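Local coordinates for multifunctional non-homologous end joining DNA repair protein LigD (Mycobacterium tuberculosis, PDB 2IRX), which probably repairs DNA double-strand breaks together with Ku by end processing, gap filling and ligation, this chain being its primase-polymerase domain, at residues P51-R56 against F67-A72; F139-G144 against V227-S232. All blocks are in the same frame, centred on the assembly; numbering follows the deposited sequence.

Contact 1. Residues P51-R56 against F67-A72. With GTP (guanosine-5'-triphosphate), chain C.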
loop_
_atom_site.group_PDB
_atom_site.type_symbol
_atom_site.label_atom_id
_atom_site.label_comp_id
_atom_site.label_asym_id
_atom_site.label_seq_id
_atom_site.Cartn_x
_atom_site.Cartn_y
_atom_site.Cartn_z
ATOM N N PRO A 51 -7.248 7.625 -5.958
ATOM C CA PRO A 51 -6.502 7.652 -7.223
ATOM C C PRO A 51 -5.403 6.561 -7.174
ATOM O O PRO A 51 -4.646 6.484 -6.191
ATOM C CB PRO A 51 -5.893 9.065 -7.247
ATOM C CG PRO A 51 -5.762 9.448 -5.767
ATOM C CD PRO A 51 -6.949 8.792 -5.095
ATOM N N ALA A 52 -5.321 5.739 -8.223
ATOM C CA ALA A 52 -4.331 4.662 -8.315
ATOM C C ALA A 52 -3.112 5.094 -9.141
ATOM O O ALA A 52 -3.240 5.426 -10.324
ATOM C CB ALA A 52 -4.972 3.400 -8.934
ATOM N N THR A 53 -1.961 5.120 -8.482
ATOM C CA THR A 53 -0.660 5.258 -9.127
ATOM C C THR A 53 -0.134 3.847 -9.461
ATOM O O THR A 53 -0.150 2.953 -8.606
ATOM C CB THR A 53 0.327 6.021 -8.214
ATOM O OG1 THR A 53 -0.167 7.353 -7.993
ATOM C CG2 THR A 53 1.744 6.087 -8.828
ATOM N N ARG A 54 0.307 3.668 -10.702
ATOM C CA ARG A 54 0.779 2.379 -11.225
ATOM C C ARG A 54 2.309 2.407 -11.320
ATOM O O ARG A 54 2.901 3.189 -12.118
ATOM C CB ARG A 54 0.175 2.100 -12.621
ATOM C CG ARG A 54 -1.346 1.809 -12.695
ATOM C CD ARG A 54 -2.217 3.092 -12.729
ATOM N NE ARG A 54 -1.913 3.911 -13.899
ATOM C CZ ARG A 54 -1.877 5.242 -13.912
ATOM N NH1 ARG A 54 -2.125 5.927 -12.801
ATOM N NH2 ARG A 54 -1.585 5.898 -15.049
ATOM N N LYS A 55 2.966 1.562 -10.536
ATOM C CA LYS A 55 4.380 1.306 -10.788
ATOM C C LYS A 55 4.519 0.111 -11.752
ATOM O O LYS A 55 4.208 -1.056 -11.404
ATOM C CB LYS A 55 5.163 1.109 -9.496
ATOM C CG LYS A 55 6.676 1.343 -9.651
ATOM C CD LYS A 55 7.372 1.434 -8.284
ATOM C CE LYS A 55 8.899 1.567 -8.472
ATOM N NZ LYS A 55 9.623 1.769 -7.134
ATOM N N ARG A 56 5.016 0.419 -12.948
ATOM C CA ARG A 56 5.048 -0.529 -14.050
ATOM C C ARG A 56 6.442 -1.036 -14.386
ATOM O O ARG A 56 7.416 -0.284 -14.373
ATOM C CB ARG A 56 4.392 0.070 -15.312
ATOM C CG ARG A 56 2.907 0.553 -15.057
ATOM C CD ARG A 56 2.390 1.303 -16.297
ATOM N NE ARG A 56 2.362 0.443 -17.482
ATOM C CZ ARG A 56 2.245 0.878 -18.743
ATOM N NH1 ARG A 56 2.137 2.192 -19.023
ATOM N NH2 ARG A 56 2.222 -0.014 -19.737
ATOM N N PHE A 67 6.988 5.156 -12.279
ATOM C CA PHE A 67 5.905 5.397 -11.359
ATOM C C PHE A 67 4.923 6.273 -12.143
ATOM O O PHE A 67 5.131 7.498 -12.294
ATOM C CB PHE A 67 6.511 6.119 -10.159
ATOM C CG PHE A 67 5.706 6.046 -8.896
ATOM C CD1 PHE A 67 5.429 4.818 -8.280
ATOM C CD2 PHE A 67 5.298 7.241 -8.275
ATOM C CE1 PHE A 67 4.694 4.757 -7.069
ATOM C CE2 PHE A 67 4.598 7.207 -7.040
ATOM C CZ PHE A 67 4.283 5.961 -6.445
ATOM N N GLU A 68 3.867 5.647 -12.658
ATOM C CA GLU A 68 2.983 6.337 -13.599
ATOM C C GLU A 68 1.746 6.876 -12.893
ATOM O O GLU A 68 0.984 6.117 -12.289
ATOM C CB GLU A 68 2.607 5.423 -14.742
ATOM C CG GLU A 68 1.863 6.101 -15.875
ATOM C CD GLU A 68 1.302 5.042 -16.822
ATOM O OE1 GLU A 68 2.067 4.531 -17.629
ATOM O OE2 GLU A 68 0.109 4.668 -16.709
ATOM N N LYS A 69 1.574 8.195 -12.932
ATOM C CA LYS A 69 0.446 8.846 -12.247
ATOM C C LYS A 69 -0.616 9.241 -13.259
ATOM O O LYS A 69 -1.744 8.728 -13.232
ATOM C CB LYS A 69 0.935 10.072 -11.463
ATOM C CG LYS A 69 1.930 9.738 -10.319
ATOM C CD LYS A 69 2.446 11.016 -9.649
ATOM C CE LYS A 69 3.501 10.658 -8.575
ATOM N NZ LYS A 69 4.134 11.904 -7.966
ATOM N N GLN A 70 -0.245 10.145 -14.174
ATOM C CA GLN A 70 -1.130 10.551 -15.269
ATOM C C GLN A 70 -1.675 9.363 -16.069
ATOM O O GLN A 70 -0.932 8.454 -16.491
ATOM C CB GLN A 70 -0.433 11.553 -16.212
ATOM C CG GLN A 70 -1.299 11.946 -17.431
ATOM C CD GLN A 70 -2.496 12.816 -17.058
ATOM O OE1 GLN A 70 -2.450 13.579 -16.088
ATOM N NE2 GLN A 70 -3.574 12.704 -17.835
ATOM N N LEU A 71 -2.986 9.399 -16.288
ATOM C CA LEU A 71 -3.649 8.414 -17.129
ATOM C C LEU A 71 -3.395 8.722 -18.621
ATOM O O LEU A 71 -3.621 9.858 -19.101
ATOM C CB LEU A 71 -5.155 8.387 -16.798
ATOM C CG LEU A 71 -5.985 7.203 -17.258
ATOM C CD1 LEU A 71 -5.345 5.850 -16.865
ATOM C CD2 LEU A 71 -7.456 7.305 -16.763
ATOM N N ALA A 72 -2.903 7.734 -19.365
ATOM C CA ALA A 72 -2.697 7.899 -20.804
ATOM C C ALA A 72 -3.974 8.229 -21.565
ATOM O O ALA A 72 -5.048 7.793 -21.187
ATOM C CB ALA A 72 -2.052 6.661 -21.420
HETATM P PG GTP C . 10.116 -1.432 1.925
HETATM O O1G GTP C . 9.535 -2.412 2.871
HETATM O O2G GTP C . 10.517 -0.151 2.627
HETATM O O3G GTP C . 11.239 -2.020 1.116
HETATM O O3B GTP C . 8.924 -1.165 0.852
HETATM P PB GTP C . 7.927 0.085 0.734
HETATM O O1B GTP C . 7.576 0.663 2.066
HETATM O O2B GTP C . 6.698 -0.336 0.027
HETATM O O3A GTP C . 8.846 1.157 -0.006
HETATM P PA GTP C . 8.850 1.750 -1.504
HETATM O O1A GTP C . 8.236 0.787 -2.485
HETATM O O2A GTP C . 10.301 2.077 -1.769
HETATM O "O5'" GTP C . 7.978 3.076 -1.386
HETATM C "C5'" GTP C . 8.278 4.128 -0.460
HETATM C "C4'" GTP C . 7.486 5.385 -0.845
HETATM O "O4'" GTP C . 7.748 5.832 -2.175
HETATM C "C3'" GTP C . 5.987 5.157 -0.785
HETATM O "O3'" GTP C . 5.453 6.406 -0.435
HETATM C "C2'" GTP C . 5.606 4.825 -2.236
HETATM O "O2'" GTP C . 4.267 5.061 -2.652
HETATM C "C1'" GTP C . 6.588 5.684 -3.015
HETATM N N9 GTP C . 7.190 5.116 -4.234
HETATM C C8 GTP C . 7.543 3.819 -4.513
HETATM N N7 GTP C . 8.144 3.818 -5.723
HETATM C C5 GTP C . 8.209 5.095 -6.185
HETATM C C6 GTP C . 8.741 5.661 -7.351
HETATM O O6 GTP C . 9.267 4.950 -8.213
HETATM N N1 GTP C . 8.671 7.041 -7.524
HETATM C C2 GTP C . 8.087 7.856 -6.568
HETATM N N2 GTP C . 8.014 9.179 -6.771
HETATM N N3 GTP C . 7.553 7.285 -5.411
HETATM C C4 GTP C . 7.625 5.921 -5.238
HETATM O O HOH W 1 -0.905 2.513 -16.089
#
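F67 meets T53 across an antiparallel pair of strands. The methyl CG2 of T53 sits over the centre of the F67 ring, 3.5 Å from the centroid, a CH-pi contact. The opposite face of the ring lies against the guanine of GTP, with F67 CD2 3.3 Å from GTP C2. K55 crosses the F67 side chain at about a right angle. Its chain runs extended past the ring, with CG anti to the backbone N (chi1 -159°), and this carries NZ to the base. K55 NZ donates to GTP N7 at 2.9 Å and weakly to O6.

R54 and E68 point to the other face of the hairpin and form a hydrogen-bonded pair of it. The R54 chain folds at chi2 and chi3, which brings the edge of its guanidinium to the carbonyls of K69 and Q70. R54 NH1 donates to K69 O at 2.9 Å, close to the guanidinium plane, and also to A52 O. R54 NH2 reaches Q70 O at 3.0 Å. The same NH2 bridges to E68 OE2 at 2.7 Å, on the anti lone pair, from a plane turned 65° from the carboxylate. Water 1 links R54 NE to E68 OE2. R56 NH1 takes the syn lone pair of E68 OE1 at 2.7 Å. W104 and I105 of helix 99-107 pack on R54.

The hairpin therefore has two chemistries. One face, where K55 binds the nucleotide, offers a flat ring and a cation to a purine. On the other, E68 probably offsets two arginine charges, while backbone carbonyls fix the rotation of R54.

Contact 2. Residues F139-G144 against V227-S232. With MN (manganese (II) ion), chain B; GTP (guanosine-5'-triphosphate), chain C.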
loop_
_atom_site.group_PDB
_atom_site.type_symbol
_atom_site.label_atom_id
_atom_site.label_comp_id
_atom_site.label_asym_id
_atom_site.label_seq_id
_atom_site.Cartn_x
_atom_site.Cartn_y
_atom_site.Cartn_z
ATOM N N PHE A 139 1.555 3.963 8.689
ATOM C CA PHE A 139 2.935 4.063 9.151
ATOM C C PHE A 139 3.760 3.100 8.319
ATOM O O PHE A 139 3.401 1.930 8.137
ATOM C CB PHE A 139 3.045 3.712 10.637
ATOM C CG PHE A 139 2.310 4.664 11.544
ATOM C CD1 PHE A 139 2.980 5.752 12.129
ATOM C CD2 PHE A 139 0.967 4.463 11.826
ATOM C CE1 PHE A 139 2.287 6.667 12.975
ATOM C CE2 PHE A 139 0.262 5.344 12.686
ATOM C CZ PHE A 139 0.932 6.448 13.253
ATOM N N ASP A 140 4.863 3.617 7.809
ATOM C CA ASP A 140 5.779 2.880 6.972
ATOM C C ASP A 140 7.033 2.626 7.829
ATOM O O ASP A 140 7.795 3.544 8.141
ATOM C CB ASP A 140 6.050 3.707 5.698
ATOM C CG ASP A 140 7.051 3.047 4.747
ATOM O OD1 ASP A 140 7.425 1.878 4.957
ATOM O OD2 ASP A 140 7.462 3.702 3.751
ATOM N N LEU A 141 7.229 1.375 8.230
ATOM C CA LEU A 141 8.363 1.034 9.107
ATOM C C LEU A 141 9.493 0.418 8.277
ATOM O O LEU A 141 9.326 -0.681 7.717
ATOM C CB LEU A 141 7.939 0.033 10.200
ATOM C CG LEU A 141 7.255 0.551 11.482
ATOM C CD1 LEU A 141 6.015 1.396 11.202
ATOM C CD2 LEU A 141 6.916 -0.599 12.437
ATOM N N ASP A 142 10.639 1.109 8.262
ATOM C CA ASP A 142 11.840 0.695 7.525
ATOM C C ASP A 142 12.968 0.285 8.469
ATOM O O ASP A 142 13.381 1.079 9.302
ATOM C CB ASP A 142 12.353 1.864 6.681
ATOM C CG ASP A 142 11.412 2.210 5.549
ATOM O OD1 ASP A 142 10.536 1.387 5.275
ATOM O OD2 ASP A 142 11.527 3.304 4.971
ATOM N N PRO A 143 13.501 -0.928 8.291
ATOM C CA PRO A 143 14.641 -1.400 9.085
ATOM C C PRO A 143 15.948 -0.747 8.614
ATOM O O PRO A 143 16.253 -0.737 7.411
ATOM C CB PRO A 143 14.630 -2.918 8.843
ATOM C CG PRO A 143 14.036 -3.068 7.464
ATOM C CD PRO A 143 13.047 -1.936 7.307
ATOM N N GLY A 144 16.690 -0.169 9.557
ATOM C CA GLY A 144 18.034 0.299 9.292
ATOM C C GLY A 144 18.917 -0.917 9.133
ATOM O O GLY A 144 18.462 -2.053 9.337
ATOM N N VAL A 227 14.580 1.253 13.655
ATOM C CA VAL A 227 13.439 1.242 12.743
ATOM C C VAL A 227 13.045 2.708 12.514
ATOM O O VAL A 227 12.740 3.442 13.467
ATOM C CB VAL A 227 12.228 0.477 13.340
ATOM C CG1 VAL A 227 10.966 0.666 12.466
ATOM C CG2 VAL A 227 12.546 -1.025 13.519
ATOM N N PHE A 228 13.075 3.137 11.257
ATOM C CA PHE A 228 12.547 4.443 10.895
ATOM C C PHE A 228 11.027 4.322 10.744
ATOM O O PHE A 228 10.532 3.524 9.936
ATOM C CB PHE A 228 13.225 4.952 9.619
ATOM C CG PHE A 228 12.552 6.136 8.970
ATOM C CD1 PHE A 228 12.087 7.223 9.725
ATOM C CD2 PHE A 228 12.433 6.192 7.580
ATOM C CE1 PHE A 228 11.483 8.319 9.104
ATOM C CE2 PHE A 228 11.836 7.286 6.947
ATOM C CZ PHE A 228 11.356 8.357 7.711
ATOM N N VAL A 229 10.301 5.063 11.573
ATOM C CA VAL A 229 8.846 5.027 11.560
ATOM C C VAL A 229 8.444 6.214 10.709
ATOM O O VAL A 229 8.388 7.347 11.182
ATOM C CB VAL A 229 8.241 5.127 12.999
ATOM C CG1 VAL A 229 6.699 5.284 12.950
ATOM C CG2 VAL A 229 8.653 3.943 13.857
ATOM N N ASP A 230 8.197 5.951 9.428
ATOM C CA ASP A 230 7.862 7.014 8.490
ATOM C C ASP A 230 6.374 7.343 8.604
ATOM O O ASP A 230 5.517 6.547 8.241
ATOM C CB ASP A 230 8.277 6.632 7.067
ATOM C CG ASP A 230 8.251 7.810 6.084
ATOM O OD1 ASP A 230 7.791 8.917 6.419
ATOM O OD2 ASP A 230 8.680 7.589 4.949
ATOM N N TRP A 231 6.116 8.535 9.129
ATOM C CA TRP A 231 4.768 9.073 9.361
ATOM C C TRP A 231 4.287 9.991 8.222
ATOM O O TRP A 231 3.133 10.451 8.217
ATOM C CB TRP A 231 4.806 9.894 10.670
ATOM C CG TRP A 231 6.007 10.821 10.701
ATOM C CD1 TRP A 231 7.248 10.554 11.258
ATOM C CD2 TRP A 231 6.104 12.138 10.129
ATOM N NE1 TRP A 231 8.098 11.627 11.055
ATOM C CE2 TRP A 231 7.424 12.607 10.367
ATOM C CE3 TRP A 231 5.212 12.958 9.413
ATOM C CZ2 TRP A 231 7.862 13.885 9.950
ATOM C CZ3 TRP A 231 5.661 14.225 8.973
ATOM C CH2 TRP A 231 6.969 14.668 9.248
ATOM N N SER A 232 5.175 10.281 7.278
ATOM C CA SER A 232 4.936 11.340 6.306
ATOM C C SER A 232 4.022 10.942 5.149
ATOM O O SER A 232 3.563 11.823 4.419
ATOM C CB SER A 232 6.256 11.919 5.768
ATOM O OG SER A 232 6.906 10.975 4.913
HETATM MN MN MN B . 9.064 1.085 3.717
HETATM P PG GTP C . 10.116 -1.432 1.925
HETATM O O1G GTP C . 9.535 -2.412 2.871
HETATM O O2G GTP C . 10.517 -0.151 2.627
HETATM O O3G GTP C . 11.239 -2.020 1.116
HETATM O O3B GTP C . 8.924 -1.165 0.852
HETATM P PB GTP C . 7.927 0.085 0.734
HETATM O O1B GTP C . 7.576 0.663 2.066
HETATM O O2B GTP C . 6.698 -0.336 0.027
HETATM O O3A GTP C . 8.846 1.157 -0.006
HETATM P PA GTP C . 8.850 1.750 -1.504
HETATM O O1A GTP C . 8.236 0.787 -2.485
HETATM O O2A GTP C . 10.301 2.077 -1.769
HETATM O "O5'" GTP C . 7.978 3.076 -1.386
HETATM C "C5'" GTP C . 8.278 4.128 -0.460
HETATM C "C4'" GTP C . 7.486 5.385 -0.845
HETATM O "O4'" GTP C . 7.748 5.832 -2.175
HETATM C "C3'" GTP C . 5.987 5.157 -0.785
HETATM O "O3'" GTP C . 5.453 6.406 -0.435
HETATM C "C2'" GTP C . 5.606 4.825 -2.236
HETATM O "O2'" GTP C . 4.267 5.061 -2.652
HETATM C "C1'" GTP C . 6.588 5.684 -3.015
HETATM N N9 GTP C . 7.190 5.116 -4.234
HETATM C C8 GTP C . 7.543 3.819 -4.513
HETATM N N7 GTP C . 8.144 3.818 -5.723
HETATM C C5 GTP C . 8.209 5.095 -6.185
HETATM C C6 GTP C . 8.741 5.661 -7.351
HETATM O O6 GTP C . 9.267 4.950 -8.213
HETATM N N1 GTP C . 8.671 7.041 -7.524
HETATM C C2 GTP C . 8.087 7.856 -6.568
HETATM N N2 GTP C . 8.014 9.179 -6.771
HETATM N N3 GTP C . 7.553 7.285 -5.411
HETATM C C4 GTP C . 7.625 5.921 -5.238
HETATM O O HOH W 2 9.866 2.883 2.816
HETATM O O HOH W 3 8.305 -0.940 4.981
HETATM O O HOH W 4 10.106 5.625 4.083
#
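D140 and D230 face each other as an antiparallel hydrogen-bonded pair, and D142 with F228 forms the next. Four backbone bonds join the strands, from D140 N to D230 O at 3.0 Å through F228 N to D142 O at 2.9 Å.

Apolar contacts lie on the face away from the metal. L141 CB rests on V227 CG1, and F139 CD1 touches V229 CG1 at 3.8 Å. Helix 149-164 covers V227 through L152 and V155.

Metal bonds occupy the aspartate face. D140 OD1 and D142 OD1 each bind manganese at 2.2 Å. The CG of D140 is anti to its N (chi1 178°), whereas that of D142 lies beside its N (chi1 -68°), and the two carboxylates converge on the ion. GTP O2G, GTP O1B and waters 2 and 3 complete six ligands.

Polar bonds hold D230 beside this site. Its OD1 accepts from S232 N in an Asx turn and from S232 OG at 2.7 Å. Q233 NE2 donates to both D140 OD2 and D230 OD2, which stand 4.2 Å apart.

Three acidic groups thus gather on one face. One manganese links two of them to the triphosphate, and D230 probably serves a second ion.

Going from the N terminus, contact 1 comes first. It closes a short hairpin, in which strand 53-56 turns back through nine residues to strand 66-68. The chain then runs on through strands 80-85 and 90-95 and helix 99-107 before it reaches strand 129-143. Contact 2 closes a much longer loop of 82 residues, which includes helices 149-164 and 192-209. The two loops follow in series and neither nest nor cross. Contact 1 belongs to a four-stranded antiparallel sheet, and contact 2 to a larger mixed sheet. Their centres are about 24 Å apart. GTP spans the gap, its base at contact 1 and its triphosphate at contact 2.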